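Local coordinates for protein HepC.19480.a.B1 (Helicobacter pylori, PDB 6MTZ) that is of unknown function but probably acts as a phosphoesterase of the DHH/DHHA1 type, at residues D256-Y270 / Y341-A355. Sequence-based numbering, arbitrary orientation.
Sequences DCSVYYQDKKGFLSY and YRDIKEQIEEIFNNA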
loop_
_atom_site.group_PDB
_atom_site.type_symbol
_atom_site.label_atom_id
_atom_site.label_comp_id
_atom_site.label_asym_id
_atom_site.label_seq_id
_atom_site.Cartn_x
_atom_site.Cartn_y
_atom_site.Cartn_z
ATOM N N ASP A 256 -11.919 13.089 -9.770
ATOM C CA ASP A 256 -11.803 11.719 -10.272
ATOM C C ASP A 256 -12.857 10.782 -9.685
ATOM O O ASP A 256 -13.234 9.803 -10.337
ATOM C CB ASP A 256 -10.410 11.149 -9.994
ATOM C CG ASP A 256 -9.302 11.912 -10.725
ATOM O OD1 ASP A 256 -9.570 12.476 -11.801
ATOM O OD2 ASP A 256 -8.160 11.951 -10.219
ATOM N N CYS A 257 -13.349 11.042 -8.475
ATOM C CA CYS A 257 -14.187 10.063 -7.790
ATOM C C CYS A 257 -15.670 10.423 -7.791
ATOM O O CYS A 257 -16.451 9.779 -7.080
ATOM C CB CYS A 257 -13.695 9.861 -6.355
ATOM S SG CYS A 257 -11.958 9.333 -6.274
ATOM N N SER A 258 -16.079 11.413 -8.587
ATOM C CA SER A 258 -17.466 11.862 -8.587
ATOM C C SER A 258 -18.321 10.958 -9.460
ATOM O O SER A 258 -17.930 10.608 -10.576
ATOM C CB SER A 258 -17.570 13.292 -9.091
ATOM O OG SER A 258 -17.275 14.198 -8.059
ATOM N N VAL A 259 -19.490 10.589 -8.952
ATOM C CA VAL A 259 -20.451 9.790 -9.695
ATOM C C VAL A 259 -21.817 10.443 -9.528
ATOM O O VAL A 259 -22.058 11.192 -8.578
ATOM C CB VAL A 259 -20.463 8.316 -9.228
ATOM C CG1 VAL A 259 -19.243 7.591 -9.779
ATOM C CG2 VAL A 259 -20.476 8.239 -7.696
ATOM N N TYR A 260 -22.716 10.160 -10.471
ATOM C CA TYR A 260 -23.976 10.896 -10.567
ATOM C C TYR A 260 -25.139 9.926 -10.684
ATOM O O TYR A 260 -25.230 9.169 -11.656
ATOM C CB TYR A 260 -23.941 11.867 -11.749
ATOM C CG TYR A 260 -22.776 12.828 -11.623
ATOM C CD1 TYR A 260 -21.514 12.492 -12.114
ATOM C CD2 TYR A 260 -22.923 14.054 -10.969
ATOM C CE1 TYR A 260 -20.439 13.356 -11.983
ATOM C CE2 TYR A 260 -21.846 14.925 -10.830
ATOM C CZ TYR A 260 -20.609 14.569 -11.344
ATOM O OH TYR A 260 -19.537 15.422 -11.223
ATOM N N TYR A 261 -26.015 9.948 -9.685
ATOM C CA TYR A 261 -27.252 9.173 -9.665
ATOM C C TYR A 261 -28.419 10.145 -9.788
ATOM O O TYR A 261 -28.706 10.901 -8.849
ATOM C CB TYR A 261 -27.354 8.351 -8.380
ATOM C CG TYR A 261 -28.701 7.678 -8.202
ATOM C CD1 TYR A 261 -29.017 6.520 -8.904
ATOM C CD2 TYR A 261 -29.651 8.198 -7.324
ATOM C CE1 TYR A 261 -30.242 5.901 -8.743
ATOM C CE2 TYR A 261 -30.879 7.592 -7.161
ATOM C CZ TYR A 261 -31.171 6.447 -7.879
ATOM O OH TYR A 261 -32.379 5.830 -7.714
ATOM N N GLN A 262 -29.091 10.123 -10.938
ATOM C CA GLN A 262 -30.231 11.001 -11.216
ATOM C C GLN A 262 -29.767 12.434 -11.035
ATOM O O GLN A 262 -28.867 12.873 -11.782
ATOM C CB GLN A 262 -31.417 10.591 -10.341
ATOM C CG GLN A 262 -31.871 9.167 -10.514
ATOM C CD GLN A 262 -33.196 8.903 -9.824
ATOM O OE1 GLN A 262 -33.581 9.620 -8.896
ATOM N NE2 GLN A 262 -33.904 7.877 -10.280
ATOM N N ASP A 263 -30.308 13.193 -10.088
ATOM C CA ASP A 263 -29.896 14.563 -9.832
ATOM C C ASP A 263 -28.960 14.696 -8.635
ATOM O O ASP A 263 -28.615 15.820 -8.269
ATOM C CB ASP A 263 -31.130 15.442 -9.625
ATOM C CG ASP A 263 -31.950 15.011 -8.428
ATOM O OD1 ASP A 263 -32.563 15.878 -7.771
ATOM O OD2 ASP A 263 -31.966 13.800 -8.130
ATOM N N LYS A 264 -28.534 13.593 -8.026
ATOM C CA LYS A 264 -27.649 13.644 -6.870
ATOM C C LYS A 264 -26.204 13.337 -7.266
ATOM O O LYS A 264 -25.940 12.554 -8.185
ATOM C CB LYS A 264 -28.112 12.662 -5.785
ATOM C CG LYS A 264 -29.608 12.734 -5.473
ATOM C CD LYS A 264 -29.974 14.038 -4.795
ATOM C CE LYS A 264 -31.456 14.096 -4.453
ATOM N NZ LYS A 264 -31.755 15.294 -3.608
ATOM N N LYS A 265 -25.265 13.962 -6.561
ATOM C CA LYS A 265 -23.838 13.727 -6.776
ATOM C C LYS A 265 -23.275 12.913 -5.623
ATOM O O LYS A 265 -23.512 13.235 -4.454
ATOM C CB LYS A 265 -23.055 15.042 -6.915
ATOM C CG LYS A 265 -21.552 14.827 -7.126
ATOM C CD LYS A 265 -20.795 16.100 -7.542
ATOM C CE LYS A 265 -20.470 16.999 -6.348
ATOM N NZ LYS A 265 -19.623 18.172 -6.728
ATOM N N GLY A 266 -22.512 11.873 -5.951
ATOM C CA GLY A 266 -21.874 11.057 -4.943
ATOM C C GLY A 266 -20.387 10.944 -5.176
ATOM O O GLY A 266 -19.864 11.266 -6.246
ATOM N N PHE A 267 -19.691 10.461 -4.145
ATOM C CA PHE A 267 -18.253 10.237 -4.169
ATOM C C PHE A 267 -18.022 8.745 -3.995
ATOM O O PHE A 267 -18.523 8.148 -3.033
ATOM C CB PHE A 267 -17.559 11.037 -3.061
ATOM C CG PHE A 267 -16.049 10.910 -3.048
ATOM C CD1 PHE A 267 -15.427 9.731 -2.650
ATOM C CD2 PHE A 267 -15.249 11.994 -3.377
ATOM C CE1 PHE A 267 -14.057 9.627 -2.621
ATOM C CE2 PHE A 267 -13.868 11.896 -3.343
ATOM C CZ PHE A 267 -13.273 10.709 -2.960
ATOM N N LEU A 268 -17.254 8.155 -4.908
ATOM C CA LEU A 268 -17.038 6.712 -4.957
ATOM C C LEU A 268 -15.617 6.382 -4.517
ATOM O O LEU A 268 -14.647 6.844 -5.133
ATOM C CB LEU A 268 -17.294 6.177 -6.365
ATOM C CG LEU A 268 -16.739 4.771 -6.576
ATOM C CD1 LEU A 268 -17.588 3.770 -5.846
ATOM C CD2 LEU A 268 -16.687 4.453 -8.057
ATOM N N SER A 269 -15.498 5.581 -3.465
ATOM C CA SER A 269 -14.223 5.032 -3.031
ATOM C C SER A 269 -14.251 3.515 -3.207
ATOM O O SER A 269 -15.284 2.934 -3.555
ATOM C CB SER A 269 -13.930 5.418 -1.581
ATOM O OG SER A 269 -14.767 4.707 -0.691
ATOM N N TYR A 270 -13.114 2.866 -2.929
ATOM C CA TYR A 270 -12.956 1.435 -3.186
ATOM C C TYR A 270 -12.131 0.784 -2.095
ATOM O O TYR A 270 -11.040 1.266 -1.784
ATOM C CB TYR A 270 -12.275 1.192 -4.527
ATOM C CG TYR A 270 -12.095 -0.258 -4.914
ATOM C CD1 TYR A 270 -13.189 -1.040 -5.265
ATOM C CD2 TYR A 270 -10.823 -0.828 -4.996
ATOM C CE1 TYR A 270 -13.043 -2.353 -5.657
ATOM C CE2 TYR A 270 -10.658 -2.162 -5.394
ATOM C CZ TYR A 270 -11.774 -2.917 -5.720
ATOM O OH TYR A 270 -11.636 -4.233 -6.119
ATOM N N TYR A 341 -8.451 2.109 -10.624
ATOM C CA TYR A 341 -9.643 2.771 -10.092
ATOM C C TYR A 341 -10.628 3.146 -11.201
ATOM O O TYR A 341 -11.848 3.085 -11.003
ATOM C CB TYR A 341 -9.260 4.010 -9.272
ATOM C CG TYR A 341 -10.489 4.790 -8.834
ATOM C CD1 TYR A 341 -11.210 4.400 -7.713
ATOM C CD2 TYR A 341 -10.943 5.896 -9.558
ATOM C CE1 TYR A 341 -12.351 5.087 -7.312
ATOM C CE2 TYR A 341 -12.085 6.592 -9.162
ATOM C CZ TYR A 341 -12.779 6.182 -8.035
ATOM O OH TYR A 341 -13.909 6.851 -7.624
ATOM N N ARG A 342 -10.127 3.543 -12.374
ATOM C CA ARG A 342 -11.040 3.908 -13.455
ATOM C C ARG A 342 -11.926 2.726 -13.855
ATOM O O ARG A 342 -13.122 2.900 -14.130
ATOM C CB ARG A 342 -10.257 4.436 -14.661
ATOM N N ASP A 343 -11.358 1.514 -13.875
ATOM C CA ASP A 343 -12.136 0.317 -14.198
ATOM C C ASP A 343 -13.299 0.127 -13.233
ATOM O O ASP A 343 -14.404 -0.255 -13.637
ATOM C CB ASP A 343 -11.242 -0.917 -14.169
ATOM C CG ASP A 343 -10.310 -0.991 -15.354
ATOM O OD1 ASP A 343 -10.575 -0.317 -16.372
ATOM O OD2 ASP A 343 -9.316 -1.737 -15.265
ATOM N N ILE A 344 -13.058 0.369 -11.952
ATOM C CA ILE A 344 -14.110 0.216 -10.954
ATOM C C ILE A 344 -15.179 1.279 -11.148
ATOM O O ILE A 344 -16.385 0.988 -11.111
ATOM C CB ILE A 344 -13.486 0.258 -9.543
ATOM C CG1 ILE A 344 -12.781 -1.076 -9.256
ATOM C CG2 ILE A 344 -14.536 0.543 -8.478
ATOM C CD1 ILE A 344 -11.367 -0.953 -8.777
ATOM N N LYS A 345 -14.755 2.514 -11.413
ATOM C CA LYS A 345 -15.691 3.624 -11.545
ATOM C C LYS A 345 -16.611 3.439 -12.739
ATOM O O LYS A 345 -17.815 3.698 -12.647
ATOM C CB LYS A 345 -14.918 4.929 -11.669
ATOM C CG LYS A 345 -15.793 6.167 -11.720
ATOM C CD LYS A 345 -14.946 7.384 -12.058
ATOM C CE LYS A 345 -15.776 8.654 -12.039
ATOM N NZ LYS A 345 -14.972 9.839 -12.436
ATOM N N GLU A 346 -16.057 2.990 -13.872
ATOM C CA GLU A 346 -16.866 2.741 -15.058
ATOM C C GLU A 346 -18.015 1.786 -14.755
ATOM O O GLU A 346 -19.114 1.938 -15.295
ATOM C CB GLU A 346 -15.991 2.184 -16.184
ATOM C CG GLU A 346 -14.941 3.147 -16.719
ATOM C CD GLU A 346 -14.081 2.525 -17.814
ATOM O OE1 GLU A 346 -14.451 1.444 -18.314
ATOM O OE2 GLU A 346 -13.042 3.118 -18.177
ATOM N N GLN A 347 -17.785 0.805 -13.881
ATOM C CA GLN A 347 -18.848 -0.140 -13.550
ATOM C C GLN A 347 -19.988 0.541 -12.792
ATOM O O GLN A 347 -21.167 0.288 -13.070
ATOM C CB GLN A 347 -18.265 -1.311 -12.765
ATOM C CG GLN A 347 -17.450 -2.224 -13.656
ATOM C CD GLN A 347 -16.731 -3.312 -12.893
ATOM O OE1 GLN A 347 -17.252 -4.414 -12.720
ATOM N NE2 GLN A 347 -15.519 -3.017 -12.446
ATOM N N ILE A 348 -19.658 1.435 -11.861
ATOM C CA ILE A 348 -20.687 2.228 -11.195
ATOM C C ILE A 348 -21.396 3.136 -12.200
ATOM O O ILE A 348 -22.633 3.183 -12.256
ATOM C CB ILE A 348 -20.065 3.033 -10.042
ATOM C CG1 ILE A 348 -19.371 2.097 -9.053
ATOM C CG2 ILE A 348 -21.105 3.893 -9.368
ATOM C CD1 ILE A 348 -20.216 0.950 -8.631
ATOM N N GLU A 349 -20.622 3.865 -13.013
ATOM C CA GLU A 349 -21.202 4.755 -14.019
ATOM C C GLU A 349 -22.211 4.024 -14.899
ATOM O O GLU A 349 -23.314 4.525 -15.147
ATOM C CB GLU A 349 -20.094 5.376 -14.873
ATOM C CG GLU A 349 -19.083 6.181 -14.034
ATOM C CD GLU A 349 -18.028 6.918 -14.854
ATOM O OE1 GLU A 349 -17.466 6.335 -15.809
ATOM O OE2 GLU A 349 -17.753 8.092 -14.526
ATOM N N GLU A 350 -21.852 2.827 -15.377
ATOM C CA GLU A 350 -22.768 2.075 -16.228
ATOM C C GLU A 350 -24.083 1.811 -15.505
ATOM O O GLU A 350 -25.163 2.039 -16.059
ATOM C CB GLU A 350 -22.121 0.766 -16.684
ATOM N N ILE A 351 -24.012 1.367 -14.246
ATOM C CA ILE A 351 -25.230 1.133 -13.469
ATOM C C ILE A 351 -26.013 2.434 -13.291
ATOM O O ILE A 351 -27.232 2.479 -13.496
ATOM C CB ILE A 351 -24.885 0.502 -12.108
ATOM C CG1 ILE A 351 -24.262 -0.882 -12.304
ATOM C CG2 ILE A 351 -26.136 0.425 -11.235
ATOM C CD1 ILE A 351 -23.746 -1.516 -11.033
ATOM N N PHE A 352 -25.326 3.510 -12.890
ATOM C CA PHE A 352 -26.013 4.776 -12.637
ATOM C C PHE A 352 -26.586 5.382 -13.915
ATOM O O PHE A 352 -27.574 6.125 -13.861
ATOM C CB PHE A 352 -25.060 5.768 -11.961
ATOM C CG PHE A 352 -24.894 5.549 -10.477
ATOM C CD1 PHE A 352 -25.687 4.633 -9.799
ATOM C CD2 PHE A 352 -23.964 6.279 -9.754
ATOM C CE1 PHE A 352 -25.553 4.438 -8.432
ATOM C CE2 PHE A 352 -23.813 6.090 -8.372
ATOM C CZ PHE A 352 -24.606 5.169 -7.715
ATOM N N ASN A 353 -26.006 5.060 -15.072
ATOM C CA ASN A 353 -26.396 5.745 -16.299
ATOM C C ASN A 353 -27.855 5.483 -16.658
ATOM O O ASN A 353 -28.555 6.388 -17.129
ATOM C CB ASN A 353 -25.484 5.329 -17.448
ATOM C CG ASN A 353 -25.869 5.989 -18.751
ATOM O OD1 ASN A 353 -26.612 5.423 -19.553
ATOM N ND2 ASN A 353 -25.381 7.205 -18.965
ATOM N N ASN A 354 -28.336 4.255 -16.444
ATOM C CA ASN A 354 -29.731 3.920 -16.714
ATOM C C ASN A 354 -30.652 4.203 -15.538
ATOM O O ASN A 354 -31.872 4.053 -15.676
ATOM C CB ASN A 354 -29.874 2.441 -17.094
ATOM C CG ASN A 354 -29.279 2.135 -18.434
ATOM O OD1 ASN A 354 -29.819 2.536 -19.466
ATOM N ND2 ASN A 354 -28.153 1.425 -18.437
ATOM N N ALA A 355 -30.106 4.601 -14.398
ATOM C CA ALA A 355 -30.884 4.706 -13.171
ATOM C C ALA A 355 -31.860 5.878 -13.201
ATOM O O ALA A 355 -32.555 6.128 -12.218
ATOM C CB ALA A 355 -29.953 4.821 -11.977
ATOM O OXT ALA A 355 -31.990 6.588 -14.200
HETATM O O HOH W 1 -15.922 11.998 -11.879
#
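Tyr341, Leu268 and Phe352 lose more surface than any other residue where the C-terminal helix 341-353 meets the hairpin 258-270, an example of a helix packed on one face of a mixed sheet, across its outermost hairpin. The Tyr341 and Leu268 side chains lie alongside each other, pointing opposite ways; Tyr341 CG is anti to the backbone N (chi1 174°), which sends the ring to the hairpin, where OH donates to Leu268 O at 2.6 Å. Cys257 SG approaches the same ring obliquely, 3.7 Å from Tyr341 CZ. Next along the helix, the extended Lys345 brings NZ within 2.7 Å of Asp256 O, above the carbonyl plane. Leu268 CD2 meets Ile348 CG1 at 3.7 Å. Phe352 is held between two aliphatic groups: Ile348 CG2 lies toward the rim of one face, Tyr261 CB over the centre of the other, 4.0 Å from the centroid. Beyond it Gln262 NE2 donates a nearly straight bond (167°, 2.9 Å) to Ala355 O. At the other end Ile344 CD1 sits over the Tyr270 ring. The helix axis lies 18° from parallel to edge strand 258-261, while Leu268 and Ile348 reach Val295 of strand 291-295 and Tyr261 and Phe352 pack on Leu314 of helix 311-318.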